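Local coordinates for protein cupin 2, conserved barrel (Desulfitobacterium hafniense, PDB 2OZJ) that is of unknown function but adopts the conserved cupin beta-barrel fold and assembles from two copies of the same chain, at residues Arg4-Pro9 / Ser29-Gln34; Ser41-Ala46 / Met104-Leu109; Phe57-Tyr62 / Val85-Ala90; Gln66-Ile71 / Asp79-Asp84. All blocks are in the same frame, centred on the assembly; numbering follows the deposited sequence.

Contact 1 of 4, residues Arg4-Pro9 / Ser29-Gln34; sequences RLKNLP and SMALAQ
L32 and L8 form the apolar, buried side of this contact. CD2 of L32 meets CD2 of L8 at 4.1 Å, the two side chains crossing at about a right angle, while L32 O takes the K6 N-H from above the carbonyl plane. On the same face L5 CD2 rests on A33 CB, 4.0 Å away, at the non-hydrogen-bonded antiparallel pair, where the small alanine offers only a methyl. I40 of strand 38-46 backs both L5 and L32, so branched aliphatic residues suit this side. The segments join the short edge strand 4-5 to strand 28-34 in the larger sheet of the cupin barrel, and R4 with Q34 forms the hydrogen-bonded pair, Q34 N reaching R4 O at 2.8 Å. At this edge L5 packs on T60 of the second subunit. The other face is polar and turned to solvent, with Q34 and N7 exposed. R4 and Q34 lie alongside each other, guanidinium and amide planes 24° apart, Q34 CB over one face of the guanidinium. The extended chain of K6 brings CE against A31 CB and NZ to Q34 OE1 at 3.1 Å, almost in line with its C=O bond. Beyond it N7, at positive phi, points its amide across: ND2 donates to A31 O at 2.9 Å. N7 CB also packs 3.8 Å from SE of the selenomethionine M30, which lies on the leucine side.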
loop_
_atom_site.group_PDB
_atom_site.type_symbol
_atom_site.label_atom_id
_atom_site.label_comp_id
_atom_site.label_asym_id
_atom_site.label_seq_id
_atom_site.Cartn_x
_atom_site.Cartn_y
_atom_site.Cartn_z
ATOM N N ARG A 4 14.083 4.522 -5.334
ATOM C CA ARG A 4 13.271 4.081 -6.462
ATOM C C ARG A 4 12.355 2.924 -6.118
ATOM O O ARG A 4 12.685 2.077 -5.271
ATOM C CB ARG A 4 14.151 3.723 -7.665
ATOM C CG ARG A 4 14.954 2.489 -7.502
ATOM C CD ARG A 4 16.086 2.366 -8.519
ATOM N NE ARG A 4 16.769 1.092 -8.314
ATOM C CZ ARG A 4 16.280 -0.094 -8.673
ATOM N NH1 ARG A 4 15.119 -0.192 -9.312
ATOM N NH2 ARG A 4 16.963 -1.185 -8.396
ATOM N N LEU A 5 11.203 2.883 -6.790
ATOM C CA LEU A 5 10.279 1.789 -6.642
ATOM C C LEU A 5 10.728 0.772 -7.649
ATOM O O LEU A 5 11.358 1.114 -8.657
ATOM C CB LEU A 5 8.809 2.235 -6.877
ATOM C CG LEU A 5 8.276 3.231 -5.837
ATOM C CD1 LEU A 5 6.882 3.632 -6.178
ATOM C CD2 LEU A 5 8.321 2.659 -4.401
ATOM N N LYS A 6 10.438 -0.487 -7.376
ATOM C CA LYS A 6 10.853 -1.592 -8.222
ATOM C C LYS A 6 9.959 -2.823 -8.050
ATOM O O LYS A 6 9.191 -2.922 -7.114
ATOM C CB LYS A 6 12.330 -1.966 -7.940
ATOM C CG LYS A 6 12.568 -2.477 -6.529
ATOM C CD LYS A 6 13.970 -3.029 -6.372
ATOM C CE LYS A 6 14.166 -3.607 -4.972
ATOM N NZ LYS A 6 15.457 -4.384 -4.895
ATOM N N ASN A 7 10.126 -3.750 -9.001
ATOM C CA ASN A 7 9.451 -5.017 -9.023
ATOM C C ASN A 7 7.932 -4.929 -9.072
ATOM O O ASN A 7 7.214 -5.818 -8.569
ATOM C CB ASN A 7 9.927 -5.912 -7.866
ATOM C CG ASN A 7 11.389 -6.258 -7.962
ATOM O OD1 ASN A 7 11.946 -6.416 -9.062
ATOM N ND2 ASN A 7 12.051 -6.341 -6.797
ATOM N N LEU A 8 7.457 -3.881 -9.760
ATOM C CA LEU A 8 6.030 -3.595 -9.904
ATOM C C LEU A 8 5.689 -3.362 -11.356
ATOM O O LEU A 8 6.537 -2.819 -12.104
ATOM C CB LEU A 8 5.651 -2.334 -9.122
ATOM C CG LEU A 8 5.684 -2.458 -7.597
ATOM C CD1 LEU A 8 5.867 -1.063 -6.962
ATOM C CD2 LEU A 8 4.418 -3.179 -7.127
ATOM N N PRO A 9 4.468 -3.762 -11.769
ATOM C CA PRO A 9 4.191 -3.531 -13.192
ATOM C C PRO A 9 4.086 -2.059 -13.579
ATOM O O PRO A 9 3.588 -1.236 -12.786
ATOM C CB PRO A 9 2.856 -4.231 -13.411
ATOM C CG PRO A 9 2.236 -4.405 -12.109
ATOM C CD PRO A 9 3.312 -4.349 -11.059
ATOM N N SER A 29 9.638 -13.380 0.003
ATOM C CA SER A 29 9.675 -11.921 0.149
ATOM C C SER A 29 10.108 -11.274 -1.156
ATOM O O SER A 29 10.886 -11.846 -1.934
ATOM C CB SER A 29 10.605 -11.482 1.287
ATOM O OG SER A 29 11.941 -11.794 1.014
HETATM N N MSE A 30 9.616 -10.049 -1.363
HETATM C CA MSE A 30 10.017 -9.254 -2.516
HETATM C C MSE A 30 10.071 -7.791 -2.121
HETATM O O MSE A 30 9.079 -7.294 -1.550
HETATM C CB MSE A 30 9.045 -9.470 -3.670
HETATM C CG MSE A 30 9.513 -8.751 -4.933
HETATM SE SE MSE A 30 8.786 -9.349 -6.599
HETATM C CE MSE A 30 7.003 -8.623 -6.351
ATOM N N ALA A 31 11.213 -7.135 -2.347
ATOM C CA ALA A 31 11.315 -5.699 -2.104
ATOM C C ALA A 31 10.637 -4.935 -3.253
ATOM O O ALA A 31 10.832 -5.277 -4.445
ATOM C CB ALA A 31 12.729 -5.275 -1.988
ATOM N N LEU A 32 9.869 -3.912 -2.895
ATOM C CA LEU A 32 9.230 -3.028 -3.873
ATOM C C LEU A 32 9.846 -1.640 -3.887
ATOM O O LEU A 32 9.414 -0.789 -4.640
ATOM C CB LEU A 32 7.738 -2.916 -3.601
ATOM C CG LEU A 32 6.895 -4.213 -3.495
ATOM C CD1 LEU A 32 5.418 -3.859 -3.228
ATOM C CD2 LEU A 32 7.083 -5.121 -4.742
ATOM N N ALA A 33 10.862 -1.402 -3.071
ATOM C CA ALA A 33 11.580 -0.135 -3.075
ATOM C C ALA A 33 13.051 -0.385 -2.784
ATOM O O ALA A 33 13.396 -1.321 -2.036
ATOM C CB ALA A 33 11.012 0.815 -2.017
ATOM N N GLN A 34 13.893 0.433 -3.412
ATOM C CA GLN A 34 15.272 0.597 -3.041
ATOM C C GLN A 34 15.371 2.016 -2.467
ATOM O O GLN A 34 15.323 2.996 -3.193
ATOM C CB GLN A 34 16.164 0.425 -4.274
ATOM C CG GLN A 34 17.642 0.295 -3.977
ATOM C CD GLN A 34 18.178 -1.090 -4.242
ATOM O OE1 GLN A 34 17.430 -2.025 -4.541
ATOM N NE2 GLN A 34 19.493 -1.227 -4.151
#

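Contact 2 of 4, residues Ser41-Ala46 / Met104-Leu109; sequences SLFSFA and MLQITL
S41-A46 and M104-L109 run antiparallel with strand axes 4.8 Å apart, and S41 with Q106 and F43 with M104 form hydrogen-bonded pairs on either side of the non-hydrogen-bonded pair L42 and L105. Their strands, 38-46 and 102-109, are central neighbours in the larger sheet of the cupin barrel. On the face of the two leucines, L42 CD2 meets L105 CD1 at 3.8 Å; L32 touches both, so plain aliphatic chains fit there. The opposite face carries F43, M104 and Q106. The selenomethionine M104 has CG between the backbone N and the carbonyl carbon (chi1 69°), and its extended chain carries CE obliquely to 3.7 Å from F43 CD2 and to the edge of the F45 ring. Q106 OE1 lies 3.3 Å from F43 CE2, its amide plane turned 42° from the ring. At its other end, NE2 donates almost straight to T108 OG1 at 3.0 Å, which fixes how the amide is turned. An alanine in place of F43 is likely to open a gap beside the methyl of M104 and take away one of the aromatic rings beside Q106 OE1. The chemistry implies a mixed, largely buried face, where flexible and aromatic groups fill space while a buried amide is oriented by a threonine.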
loop_
_atom_site.group_PDB
_atom_site.type_symbol
_atom_site.label_atom_id
_atom_site.label_comp_id
_atom_site.label_asym_id
_atom_site.label_seq_id
_atom_site.Cartn_x
_atom_site.Cartn_y
_atom_site.Cartn_z
ATOM N N SER A 41 7.777 -3.886 1.168
ATOM C CA SER A 41 7.999 -5.292 0.873
ATOM C C SER A 41 6.693 -6.056 0.786
ATOM O O SER A 41 5.738 -5.789 1.521
ATOM C CB SER A 41 8.781 -5.968 1.994
ATOM O OG SER A 41 9.877 -5.179 2.459
ATOM N N LEU A 42 6.712 -7.100 -0.034
ATOM C CA LEU A 42 5.663 -8.120 -0.042
ATOM C C LEU A 42 6.210 -9.370 0.663
ATOM O O LEU A 42 7.359 -9.753 0.431
ATOM C CB LEU A 42 5.247 -8.524 -1.461
ATOM C CG LEU A 42 4.481 -7.556 -2.322
ATOM C CD1 LEU A 42 4.074 -8.258 -3.636
ATOM C CD2 LEU A 42 3.287 -6.946 -1.502
ATOM N N PHE A 43 5.393 -10.003 1.489
ATOM C CA PHE A 43 5.775 -11.215 2.175
ATOM C C PHE A 43 4.637 -12.202 2.095
ATOM O O PHE A 43 3.449 -11.805 2.083
ATOM C CB PHE A 43 6.010 -11.026 3.668
ATOM C CG PHE A 43 7.136 -10.170 4.002
ATOM C CD1 PHE A 43 8.453 -10.652 3.952
ATOM C CD2 PHE A 43 6.937 -8.871 4.416
ATOM C CE1 PHE A 43 9.556 -9.820 4.293
ATOM C CE2 PHE A 43 8.055 -8.040 4.712
ATOM C CZ PHE A 43 9.344 -8.521 4.661
ATOM N N SER A 44 4.994 -13.483 2.115
ATOM C CA SER A 44 4.016 -14.528 2.346
ATOM C C SER A 44 4.615 -15.639 3.173
ATOM O O SER A 44 5.806 -15.969 3.003
ATOM C CB SER A 44 3.546 -15.069 1.034
ATOM O OG SER A 44 4.564 -15.766 0.379
ATOM N N PHE A 45 3.818 -16.189 4.086
ATOM C CA PHE A 45 4.150 -17.404 4.790
ATOM C C PHE A 45 2.900 -17.978 5.419
ATOM O O PHE A 45 1.814 -17.386 5.309
ATOM C CB PHE A 45 5.294 -17.211 5.799
ATOM C CG PHE A 45 5.033 -16.201 6.874
ATOM C CD1 PHE A 45 5.259 -14.862 6.638
ATOM C CD2 PHE A 45 4.629 -16.613 8.153
ATOM C CE1 PHE A 45 5.041 -13.925 7.635
ATOM C CE2 PHE A 45 4.421 -15.691 9.167
ATOM C CZ PHE A 45 4.622 -14.344 8.907
ATOM N N ALA A 46 3.057 -19.099 6.105
ATOM C CA ALA A 46 1.927 -19.781 6.714
ATOM C C ALA A 46 2.238 -19.957 8.181
ATOM O O ALA A 46 3.391 -20.207 8.562
ATOM C CB ALA A 46 1.702 -21.143 6.062
HETATM N N MSE A 104 1.051 -10.401 2.610
HETATM C CA MSE A 104 0.911 -9.020 3.069
HETATM C C MSE A 104 1.891 -8.060 2.423
HETATM O O MSE A 104 2.964 -8.444 1.963
HETATM C CB MSE A 104 1.087 -8.951 4.585
HETATM C CG MSE A 104 2.484 -9.224 5.019
HETATM SE SE MSE A 104 2.772 -8.948 6.894
HETATM C CE MSE A 104 4.463 -9.856 6.935
ATOM N N LEU A 105 1.514 -6.782 2.442
ATOM C CA LEU A 105 2.396 -5.662 2.137
ATOM C C LEU A 105 2.812 -5.020 3.447
ATOM O O LEU A 105 1.980 -4.793 4.310
ATOM C CB LEU A 105 1.648 -4.633 1.283
ATOM C CG LEU A 105 2.333 -3.295 0.982
ATOM C CD1 LEU A 105 3.462 -3.466 0.011
ATOM C CD2 LEU A 105 1.289 -2.320 0.465
ATOM N N GLN A 106 4.100 -4.710 3.568
ATOM C CA GLN A 106 4.621 -3.992 4.723
ATOM C C GLN A 106 5.270 -2.706 4.226
ATOM O O GLN A 106 6.015 -2.717 3.242
ATOM C CB GLN A 106 5.672 -4.841 5.433
ATOM C CG GLN A 106 6.421 -4.126 6.550
ATOM C CD GLN A 106 7.309 -5.067 7.376
ATOM O OE1 GLN A 106 7.170 -6.283 7.315
ATOM N NE2 GLN A 106 8.221 -4.486 8.146
ATOM N N ILE A 107 4.971 -1.604 4.898
ATOM C CA ILE A 107 5.653 -0.334 4.656
ATOM C C ILE A 107 6.223 0.121 5.963
ATOM O O ILE A 107 5.486 0.295 6.905
ATOM C CB ILE A 107 4.696 0.743 4.090
ATOM C CG1 ILE A 107 4.130 0.294 2.752
ATOM C CG2 ILE A 107 5.447 2.132 3.965
ATOM C CD1 ILE A 107 2.906 1.122 2.339
ATOM N N THR A 108 7.541 0.260 6.033
ATOM C CA THR A 108 8.189 0.721 7.245
ATOM C C THR A 108 9.047 1.955 6.985
ATOM O O THR A 108 9.847 1.977 6.057
ATOM C CB THR A 108 9.027 -0.377 7.910
ATOM O OG1 THR A 108 8.205 -1.499 8.195
ATOM C CG2 THR A 108 9.595 0.129 9.217
ATOM N N LEU A 109 8.853 2.992 7.787
ATOM C CA LEU A 109 9.740 4.155 7.742
ATOM C C LEU A 109 11.065 3.844 8.441
ATOM O O LEU A 109 11.092 3.291 9.543
ATOM C CB LEU A 109 9.087 5.321 8.414
ATOM C CG LEU A 109 7.744 5.725 7.812
ATOM C CD1 LEU A 109 7.223 6.958 8.514
ATOM C CD2 LEU A 109 7.780 5.933 6.292
HETATM O O HOH W 1 9.079 -3.533 4.517
#

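Contact 3 of 4, residues Phe57-Tyr62 / Val85-Ala90; sequences FGDTLY and VLMVPA
D59 OD1 accepts the backbone N-H of A90 at 2.8 Å, nearly straight at 173° and through its anti lone pair, so a carboxylate continues the pairing where the strands give way to loops. Its other oxygen, OD2, accepts the backbone amide of L5 of the second subunit. An alanine at D59 would probably leave both of these amides without their acceptor and weaken the link between subunits. Next a water bridges the two segments where the regular ladder ends, donating to G58 O and V88 O and accepting from T60 OG1 at 3.0 Å; the T60 hydroxyl is also bonded to T108. Four backbone bonds follow, two joining T60 with V88 and two joining Y62 with L86. V88 CG2 meets the edge of the Y62 ring, 3.9 Å from CE2, while T60 CG2 lies over one face. The selenomethionine M87 has CG opposite its backbone N (chi1 -164°) and bends back to bring SE 4.1 Å from D59 CB. Y62 reaches H94 with its hydroxyl. Strand 60-65 lies between strand 102-109 and strand 84-88, the outermost of this chain in the larger sheet of the cupin barrel, and at V85 the sheet runs on, antiparallel, into a strand of the second subunit.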
loop_
_atom_site.group_PDB
_atom_site.type_symbol
_atom_site.label_atom_id
_atom_site.label_comp_id
_atom_site.label_asym_id
_atom_site.label_seq_id
_atom_site.Cartn_x
_atom_site.Cartn_y
_atom_site.Cartn_z
ATOM N N PHE A 57 12.368 0.917 14.370
ATOM C CA PHE A 57 12.701 2.254 14.859
ATOM C C PHE A 57 11.723 3.277 14.290
ATOM O O PHE A 57 11.580 4.371 14.851
ATOM C CB PHE A 57 14.154 2.614 14.537
ATOM C CG PHE A 57 15.160 1.909 15.428
ATOM C CD1 PHE A 57 15.485 2.430 16.672
ATOM C CD2 PHE A 57 15.760 0.712 15.030
ATOM C CE1 PHE A 57 16.403 1.780 17.502
ATOM C CE2 PHE A 57 16.678 0.067 15.855
ATOM C CZ PHE A 57 16.994 0.608 17.093
ATOM N N GLY A 58 11.026 2.886 13.228
ATOM C CA GLY A 58 10.027 3.715 12.607
ATOM C C GLY A 58 8.680 3.033 12.560
ATOM O O GLY A 58 8.547 1.845 12.821
ATOM N N ASP A 59 7.672 3.820 12.199
ATOM C CA ASP A 59 6.304 3.340 12.030
ATOM C C ASP A 59 6.197 2.371 10.865
ATOM O O ASP A 59 6.901 2.510 9.867
ATOM C CB ASP A 59 5.355 4.519 11.794
ATOM C CG ASP A 59 5.238 5.452 12.976
ATOM O OD1 ASP A 59 5.627 5.113 14.100
ATOM O OD2 ASP A 59 4.705 6.559 12.750
ATOM N N THR A 60 5.290 1.405 11.008
ATOM C CA THR A 60 5.022 0.381 10.019
ATOM C C THR A 60 3.553 0.290 9.761
ATOM O O THR A 60 2.764 0.404 10.688
ATOM C CB THR A 60 5.475 -0.982 10.532
ATOM O OG1 THR A 60 6.860 -0.887 10.822
ATOM C CG2 THR A 60 5.259 -2.065 9.486
ATOM N N LEU A 61 3.162 0.150 8.507
ATOM C CA LEU A 61 1.803 -0.282 8.184
ATOM C C LEU A 61 1.838 -1.642 7.516
ATOM O O LEU A 61 2.626 -1.896 6.599
ATOM C CB LEU A 61 1.050 0.717 7.313
ATOM C CG LEU A 61 1.165 0.809 5.784
ATOM C CD1 LEU A 61 0.543 -0.414 5.066
ATOM C CD2 LEU A 61 0.497 2.076 5.267
ATOM N N TYR A 62 0.945 -2.487 7.983
ATOM C CA TYR A 62 0.699 -3.836 7.431
ATOM C C TYR A 62 -0.661 -3.823 6.700
ATOM O O TYR A 62 -1.673 -3.339 7.230
ATOM C CB TYR A 62 0.638 -4.876 8.531
ATOM C CG TYR A 62 1.920 -5.076 9.244
ATOM C CD1 TYR A 62 2.950 -5.733 8.625
ATOM C CD2 TYR A 62 2.116 -4.617 10.535
ATOM C CE1 TYR A 62 4.153 -5.931 9.266
ATOM C CE2 TYR A 62 3.342 -4.814 11.189
ATOM C CZ TYR A 62 4.339 -5.471 10.541
ATOM O OH TYR A 62 5.554 -5.687 11.151
ATOM N N VAL A 85 -5.856 -3.117 7.185
ATOM C CA VAL A 85 -4.657 -2.376 7.453
ATOM C C VAL A 85 -4.561 -2.152 8.955
ATOM O O VAL A 85 -5.583 -1.970 9.681
ATOM C CB VAL A 85 -4.616 -1.045 6.635
ATOM C CG1 VAL A 85 -5.628 -0.015 7.193
ATOM C CG2 VAL A 85 -3.255 -0.504 6.612
ATOM N N LEU A 86 -3.337 -2.230 9.448
ATOM C CA LEU A 86 -3.022 -1.865 10.825
ATOM C C LEU A 86 -1.679 -1.169 10.846
ATOM O O LEU A 86 -0.747 -1.623 10.185
ATOM C CB LEU A 86 -2.966 -3.105 11.735
ATOM C CG LEU A 86 -3.057 -2.818 13.247
ATOM C CD1 LEU A 86 -4.425 -2.284 13.720
ATOM C CD2 LEU A 86 -2.734 -4.076 14.033
HETATM N N MSE A 87 -1.589 -0.065 11.584
HETATM C CA MSE A 87 -0.343 0.653 11.773
HETATM C C MSE A 87 0.223 0.306 13.136
HETATM O O MSE A 87 -0.483 0.355 14.143
HETATM C CB MSE A 87 -0.569 2.160 11.677
HETATM C CG MSE A 87 0.738 2.952 11.466
HETATM SE SE MSE A 87 1.653 3.388 13.072
HETATM C CE MSE A 87 1.008 5.165 13.424
ATOM N N VAL A 88 1.492 -0.101 13.139
ATOM C CA VAL A 88 2.211 -0.423 14.371
ATOM C C VAL A 88 3.319 0.618 14.567
ATOM O O VAL A 88 4.233 0.708 13.749
ATOM C CB VAL A 88 2.782 -1.877 14.328
ATOM C CG1 VAL A 88 3.559 -2.191 15.581
ATOM C CG2 VAL A 88 1.649 -2.906 14.108
ATOM N N PRO A 89 3.221 1.432 15.626
ATOM C CA PRO A 89 4.163 2.548 15.773
ATOM C C PRO A 89 5.589 2.127 16.100
ATOM O O PRO A 89 5.811 1.044 16.631
ATOM C CB PRO A 89 3.556 3.391 16.908
ATOM C CG PRO A 89 2.646 2.487 17.633
ATOM C CD PRO A 89 2.190 1.430 16.687
ATOM N N ALA A 90 6.539 2.986 15.739
ATOM C CA ALA A 90 7.943 2.840 16.103
ATOM C C ALA A 90 8.096 2.372 17.531
ATOM O O ALA A 90 7.452 2.887 18.449
ATOM C CB ALA A 90 8.687 4.162 15.930
HETATM O O HOH W 2 6.983 -0.087 13.664
#

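Contact 4 of 4, residues Gln66-Ile71 / Asp79-Asp84; sequences QGEAVI and DLVPED
I71 and L80 meet on the inner face of a beta hairpin, formed by strands 68-73 and 76-80 in the smaller sheet of the cupin barrel. Here I71 CG1 and L80 CD1 are only 3.5 Å apart, a tight approach for two carbons. L80 turns its CG away from its own carbonyl carbon, beside the backbone N (chi1 -65°), and one methyl reaches obliquely across to the isoleucine. Both are buried, and L86 of strand 84-88 packs against both, so bulky aliphatic residues suit the place. Two backbone bonds join A69 with L80 as a hydrogen-bonded antiparallel pair: A69 N to L80 O at 3.1 Å and L80 N to A69 O at 2.9 Å, each donor tilted 34° from the carbonyl plane. On the outer face V70 and D79 lie side by side, CG2 of the valine 3.2 Å from OD1, and the aspartate's polar end suits an exposed position. E68 runs alongside V81, OE1 3.8 Å from CG1, and a water donates to both E68 OE1 and L80 O, giving that carbonyl a second donor. Further along, the chain turns a corner at Q66 and G67. The positive phi of G67 is easily reached without a side chain, and its carbonyl oxygen touches the ring of P82. The proline's fixed phi suits the second position of a type II turn from V81 to D84, closed by D84 N to V81 O. D84 OD2 accepts V81 N at 2.8 Å, the donor lying above the carboxylate plane.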
loop_
_atom_site.group_PDB
_atom_site.type_symbol
_atom_site.label_atom_id
_atom_site.label_comp_id
_atom_site.label_asym_id
_atom_site.label_seq_id
_atom_site.Cartn_x
_atom_site.Cartn_y
_atom_site.Cartn_z
ATOM N N GLN A 66 -4.189 -11.314 1.201
ATOM C CA GLN A 66 -4.830 -12.588 0.985
ATOM C C GLN A 66 -4.581 -13.400 2.239
ATOM O O GLN A 66 -3.541 -13.281 2.862
ATOM C CB GLN A 66 -4.175 -13.234 -0.226
ATOM C CG GLN A 66 -4.866 -14.415 -0.831
ATOM C CD GLN A 66 -4.008 -15.042 -1.934
ATOM O OE1 GLN A 66 -3.763 -14.431 -2.983
ATOM N NE2 GLN A 66 -3.532 -16.265 -1.688
ATOM N N GLY A 67 -5.535 -14.226 2.623
ATOM C CA GLY A 67 -5.396 -15.036 3.829
ATOM C C GLY A 67 -5.655 -14.250 5.093
ATOM O O GLY A 67 -6.046 -13.081 5.061
ATOM N N GLU A 68 -5.464 -14.916 6.215
ATOM C CA GLU A 68 -5.682 -14.335 7.523
ATOM C C GLU A 68 -4.403 -14.387 8.326
ATOM O O GLU A 68 -3.549 -15.258 8.094
ATOM C CB GLU A 68 -6.776 -15.102 8.247
ATOM C CG GLU A 68 -8.102 -14.950 7.585
ATOM C CD GLU A 68 -9.173 -15.675 8.318
ATOM O OE1 GLU A 68 -9.619 -15.187 9.381
ATOM O OE2 GLU A 68 -9.559 -16.740 7.814
ATOM N N ALA A 69 -4.294 -13.460 9.270
ATOM C CA ALA A 69 -3.117 -13.313 10.113
ATOM C C ALA A 69 -3.538 -12.861 11.510
ATOM O O ALA A 69 -4.696 -12.504 11.746
ATOM C CB ALA A 69 -2.145 -12.300 9.496
ATOM N N VAL A 70 -2.578 -12.885 12.427
ATOM C CA VAL A 70 -2.773 -12.420 13.790
ATOM C C VAL A 70 -1.537 -11.639 14.184
ATOM O O VAL A 70 -0.414 -12.097 13.934
ATOM C CB VAL A 70 -2.957 -13.589 14.784
ATOM C CG1 VAL A 70 -3.177 -13.069 16.203
ATOM C CG2 VAL A 70 -4.110 -14.468 14.355
ATOM N N ILE A 71 -1.727 -10.464 14.772
ATOM C CA ILE A 71 -0.622 -9.687 15.285
ATOM C C ILE A 71 -0.689 -9.662 16.793
ATOM O O ILE A 71 -1.753 -9.447 17.375
ATOM C CB ILE A 71 -0.592 -8.233 14.790
ATOM C CG1 ILE A 71 -0.450 -8.187 13.292
ATOM C CG2 ILE A 71 0.610 -7.529 15.368
ATOM C CD1 ILE A 71 -0.364 -6.712 12.706
ATOM N N ASP A 79 -6.617 -10.011 15.264
ATOM C CA ASP A 79 -6.881 -10.794 14.065
ATOM C C ASP A 79 -7.073 -9.882 12.849
ATOM O O ASP A 79 -7.712 -8.822 12.935
ATOM C CB ASP A 79 -8.149 -11.647 14.241
ATOM C CG ASP A 79 -8.000 -12.717 15.303
ATOM O OD1 ASP A 79 -6.929 -13.357 15.375
ATOM O OD2 ASP A 79 -8.975 -12.910 16.050
ATOM N N LEU A 80 -6.559 -10.345 11.718
ATOM C CA LEU A 80 -6.638 -9.613 10.462
ATOM C C LEU A 80 -7.152 -10.501 9.332
ATOM O O LEU A 80 -6.874 -11.722 9.284
ATOM C CB LEU A 80 -5.282 -9.012 10.085
ATOM C CG LEU A 80 -4.706 -7.929 11.023
ATOM C CD1 LEU A 80 -3.649 -8.571 11.925
ATOM C CD2 LEU A 80 -4.106 -6.739 10.272
ATOM N N VAL A 81 -7.929 -9.894 8.438
ATOM C CA VAL A 81 -8.506 -10.591 7.287
ATOM C C VAL A 81 -8.135 -9.784 6.058
ATOM O O VAL A 81 -7.688 -8.649 6.185
ATOM C CB VAL A 81 -10.042 -10.759 7.444
ATOM C CG1 VAL A 81 -10.358 -11.498 8.734
ATOM C CG2 VAL A 81 -10.759 -9.414 7.386
ATOM N N PRO A 82 -8.297 -10.358 4.861
ATOM C CA PRO A 82 -7.881 -9.633 3.654
ATOM C C PRO A 82 -8.455 -8.225 3.554
ATOM O O PRO A 82 -9.631 -7.997 3.889
ATOM C CB PRO A 82 -8.391 -10.531 2.523
ATOM C CG PRO A 82 -8.386 -11.870 3.105
ATOM C CD PRO A 82 -8.847 -11.685 4.527
ATOM N N GLU A 83 -7.614 -7.304 3.095
ATOM C CA GLU A 83 -7.883 -5.880 3.000
ATOM C C GLU A 83 -7.647 -5.090 4.285
ATOM O O GLU A 83 -7.519 -3.875 4.212
ATOM C CB GLU A 83 -9.272 -5.536 2.429
ATOM C CG GLU A 83 -9.554 -6.108 1.049
ATOM C CD GLU A 83 -10.953 -5.759 0.565
ATOM O OE1 GLU A 83 -11.518 -4.746 1.042
ATOM O OE2 GLU A 83 -11.501 -6.491 -0.284
ATOM N N ASP A 84 -7.572 -5.733 5.446
ATOM C CA ASP A 84 -7.266 -4.991 6.669
ATOM C C ASP A 84 -5.900 -4.324 6.614
ATOM O O ASP A 84 -4.940 -4.908 6.097
ATOM C CB ASP A 84 -7.283 -5.910 7.892
ATOM C CG ASP A 84 -8.695 -6.268 8.389
ATOM O OD1 ASP A 84 -9.745 -5.610 8.091
ATOM O OD2 ASP A 84 -8.724 -7.256 9.159
HETATM O O HOH W 3 -8.452 -13.525 11.122
#

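In the fold
Contacts 1, 2 and 3 belong to one large antiparallel sheet, whereas contact 4 is a hairpin of the smaller sheet. The centre of contact 2 lies about 2 Å from the chain's centre; it is buried, as is contact 3. Contacts 1 and 4 are partly buried, their centres about 22 Å apart, on opposite sides of the chain's centre. Strands 28-34 and 38-46 link contact 1 to contact 2, and strands 102-109 and 60-65 link contact 2 to contact 3. L86 ties contact 3 to contact 4. Polar side-chain bonds mark contact 1, a valine-aspartate pair and a turn contact 4; aromatic and selenomethionine packing fills contact 2, and contact 3 combines a carboxylate and a bridging water with ring packing.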